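Local structure of SusD homolog (Bacteroides thetaiotaomicron VPI-5482, 3FDH) at residues L341-L346 with E354-E359. The protein probably binds a glycan at the outer membrane, as a SusD/RagB-family partner in nutrient capture by Bacteroides. Sequence-based numbering, arbitrary orientation.
Sequences LKAEAL and EDALKE
Ala343 and Ala356 meet methyl to methyl in a close, largely apolar contact between helix 335-348 and the start of helix 354-379, two neighbours joined by a short connection. The segment axes approach to 8.2 Å and run nearly antiparallel, 155° between their directions. Small residues allow this: the CB atoms of Ala343 and Ala356 are 4.0 Å apart. The methyl of Ala356 settles among Lys342, Ala343 and Leu346 on one face of the facing helix, with CD1 of Leu346 4.2 Å from Ala356 CB on the side of the connection. On another side the aliphatic part of Lys342 passes it: CG stands anti to the backbone N (chi1 -175°) and the chain runs on extended, so CG lies 4.1 Å from Ala356 CB while NZ is carried past the contact. In return, Ala343 CB rests against the backbone of the partner helix, 4.0 Å from Leu357 N, and also touches Leu357 CB. Thr416 of helix 412-423 covers both Ala343 and Leu357, whereas Leu224 of helix 216-228 packs on Lys342 and Leu346. Near the turn, Asp352 OD1 accepts a hydrogen bond from Glu354 N at the start of the second helix. An antiparallel helix pair brought close at two alanines, this helical hairpin is consistent with the TPR-like helical architecture of the SusD family.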
ATOM      1  N   LEU A 341       1.359   9.593  -9.483  1.00 27.05           N
ATOM      2  CA  LEU A 341       2.353  10.503  -8.921  1.00 27.17           C
ATOM      3  C   LEU A 341       2.701  11.525  -9.959  1.00 28.95           C
ATOM      4  O   LEU A 341       2.839  12.723  -9.700  1.00 30.09           O
ATOM      5  CB  LEU A 341       3.595   9.763  -8.426  1.00 25.40           C
ATOM      6  CG  LEU A 341       3.491   9.100  -7.057  1.00 28.46           C
ATOM      7  CD1 LEU A 341       4.582   8.042  -6.816  1.00 27.19           C
ATOM      8  CD2 LEU A 341       3.506  10.204  -6.020  1.00 30.11           C
ATOM      9  N   LYS A 342       2.852  11.040 -11.170  1.00 29.05           N
ATOM     10  CA  LYS A 342       3.198  11.907 -12.319  1.00 30.20           C
ATOM     11  C   LYS A 342       2.091  12.948 -12.539  1.00 30.76           C
ATOM     12  O   LYS A 342       2.327  14.139 -12.691  1.00 31.58           O
ATOM     13  CB  LYS A 342       3.309  11.073 -13.569  1.00 29.27           C
ATOM     14  CG  LYS A 342       3.789  11.858 -14.820  1.00 32.56           C
ATOM     15  CD  LYS A 342       4.038  10.957 -16.005  1.00 31.54           C
ATOM     16  CE  LYS A 342       4.401  11.778 -17.219  1.00 35.97           C
ATOM     17  NZ  LYS A 342       4.752  10.956 -18.428  1.00 36.99           N
ATOM     18  N   ALA A 343       0.871  12.453 -12.544  1.00 28.69           N
ATOM     19  CA  ALA A 343      -0.328  13.307 -12.681  1.00 27.09           C
ATOM     20  C   ALA A 343      -0.440  14.318 -11.527  1.00 28.78           C
ATOM     21  O   ALA A 343      -0.734  15.503 -11.742  1.00 30.07           O
ATOM     22  CB  ALA A 343      -1.614  12.430 -12.784  1.00 26.71           C
ATOM     23  N   GLU A 344      -0.198  13.861 -10.316  1.00 29.36           N
ATOM     24  CA  GLU A 344      -0.305  14.743  -9.153  1.00 27.70           C
ATOM     25  C   GLU A 344       0.758  15.863  -9.258  1.00 28.89           C
ATOM     26  O   GLU A 344       0.527  17.050  -8.959  1.00 26.80           O
ATOM     27  CB  GLU A 344      -0.103  14.003  -7.842  1.00 29.15           C
ATOM     28  CG  GLU A 344      -0.212  14.951  -6.679  1.00 26.03           C
ATOM     29  CD  GLU A 344      -0.016  14.324  -5.366  1.00 31.19           C
ATOM     30  OE1 GLU A 344       0.291  13.083  -5.330  1.00 29.22           O
ATOM     31  OE2 GLU A 344      -0.260  15.076  -4.374  1.00 31.45           O
ATOM     32  N   ALA A 345       1.947  15.459  -9.668  1.00 27.37           N
ATOM     33  CA  ALA A 345       3.040  16.431  -9.816  1.00 27.76           C
ATOM     34  C   ALA A 345       2.679  17.495 -10.842  1.00 28.88           C
ATOM     35  O   ALA A 345       2.867  18.689 -10.617  1.00 29.41           O
ATOM     36  CB  ALA A 345       4.378  15.724 -10.185  1.00 25.97           C
ATOM     37  N   LEU A 346       2.131  17.074 -11.969  1.00 27.18           N
ATOM     38  CA  LEU A 346       1.739  18.034 -13.021  1.00 28.89           C
ATOM     39  C   LEU A 346       0.632  18.954 -12.538  1.00 30.08           C
ATOM     40  O   LEU A 346       0.696  20.173 -12.693  1.00 29.13           O
ATOM     41  CB  LEU A 346       1.338  17.312 -14.320  1.00 29.99           C
ATOM     42  CG  LEU A 346       2.509  16.651 -15.081  1.00 30.63           C
ATOM     43  CD1 LEU A 346       2.008  15.519 -15.919  1.00 23.67           C
ATOM     44  CD2 LEU A 346       3.335  17.638 -15.895  1.00 28.50           C
ATOM     45  N   GLU A 354      -3.625  15.472 -18.110  1.00 31.98           N
ATOM     46  CA  GLU A 354      -4.631  14.603 -18.692  1.00 32.84           C
ATOM     47  C   GLU A 354      -4.128  13.248 -19.200  1.00 31.96           C
ATOM     48  O   GLU A 354      -4.769  12.207 -18.957  1.00 32.29           O
ATOM     49  CB  GLU A 354      -5.389  15.318 -19.811  1.00 32.73           C
ATOM     50  CG  GLU A 354      -6.534  14.497 -20.361  1.00 35.13           C
ATOM     51  CD  GLU A 354      -7.156  15.104 -21.588  1.00 41.86           C
ATOM     52  OE1 GLU A 354      -7.489  16.305 -21.551  1.00 43.29           O
ATOM     53  OE2 GLU A 354      -7.327  14.370 -22.588  1.00 36.70           O
ATOM     54  N   ASP A 355      -3.017  13.250 -19.919  1.00 30.46           N
ATOM     55  CA  ASP A 355      -2.539  12.009 -20.523  1.00 31.59           C
ATOM     56  C   ASP A 355      -2.062  11.103 -19.429  1.00 31.22           C
ATOM     57  O   ASP A 355      -2.298   9.890 -19.441  1.00 29.80           O
ATOM     58  CB  ASP A 355      -1.414  12.243 -21.556  1.00 32.61           C
ATOM     59  CG  ASP A 355      -1.897  13.019 -22.764  1.00 37.19           C
ATOM     60  OD1 ASP A 355      -3.086  12.896 -23.120  1.00 37.29           O
ATOM     61  OD2 ASP A 355      -1.079  13.743 -23.354  1.00 45.50           O
ATOM     62  N   ALA A 356      -1.439  11.732 -18.443  1.00 29.78           N
ATOM     63  CA  ALA A 356      -0.863  10.990 -17.330  1.00 30.26           C
ATOM     64  C   ALA A 356      -1.979  10.330 -16.533  1.00 29.61           C
ATOM     65  O   ALA A 356      -1.897   9.167 -16.156  1.00 28.23           O
ATOM     66  CB  ALA A 356      -0.021  11.898 -16.435  1.00 29.26           C
ATOM     67  N   LEU A 357      -3.022  11.102 -16.276  1.00 30.21           N
ATOM     68  CA  LEU A 357      -4.142  10.604 -15.498  1.00 30.21           C
ATOM     69  C   LEU A 357      -4.823   9.475 -16.236  1.00 29.45           C
ATOM     70  O   LEU A 357      -5.249   8.496 -15.639  1.00 29.03           O
ATOM     71  CB  LEU A 357      -5.163  11.715 -15.196  1.00 31.45           C
ATOM     72  CG  LEU A 357      -6.331  11.321 -14.281  1.00 27.66           C
ATOM     73  CD1 LEU A 357      -5.931  10.882 -12.827  1.00 28.49           C
ATOM     74  CD2 LEU A 357      -7.342  12.512 -14.201  1.00 30.19           C
ATOM     75  N   LYS A 358      -4.894   9.580 -17.550  1.00 30.74           N
ATOM     76  CA  LYS A 358      -5.591   8.534 -18.300  1.00 30.91           C
ATOM     77  C   LYS A 358      -4.814   7.236 -18.191  1.00 30.64           C
ATOM     78  O   LYS A 358      -5.364   6.142 -18.038  1.00 28.04           O
ATOM     79  CB  LYS A 358      -5.790   8.895 -19.765  1.00 31.93           C
ATOM     80  CG  LYS A 358      -6.534   7.814 -20.537  1.00 29.70           C
ATOM     81  CD  LYS A 358      -6.828   8.225 -21.954  1.00 31.23           C
ATOM     82  CE  LYS A 358      -7.791   7.248 -22.623  1.00 30.90           C
ATOM     83  NZ  LYS A 358      -8.160   7.590 -24.043  1.00 35.42           N
ATOM     84  N   GLU A 359      -3.514   7.372 -18.285  1.00 31.63           N
ATOM     85  CA  GLU A 359      -2.631   6.212 -18.232  1.00 32.03           C
ATOM     86  C   GLU A 359      -2.783   5.523 -16.881  1.00 30.47           C
ATOM     87  O   GLU A 359      -2.841   4.277 -16.778  1.00 28.27           O
ATOM     88  CB  GLU A 359      -1.184   6.652 -18.457  1.00 32.50           C
ATOM     89  CG  GLU A 359      -0.169   5.546 -18.528  1.00 35.65           C
ATOM     90  CD  GLU A 359      -0.193   4.783 -19.837  1.00 40.63           C
ATOM     91  OE1 GLU A 359      -0.984   5.164 -20.725  1.00 41.51           O
ATOM     92  OE2 GLU A 359       0.543   3.777 -19.961  1.00 36.97           O
TER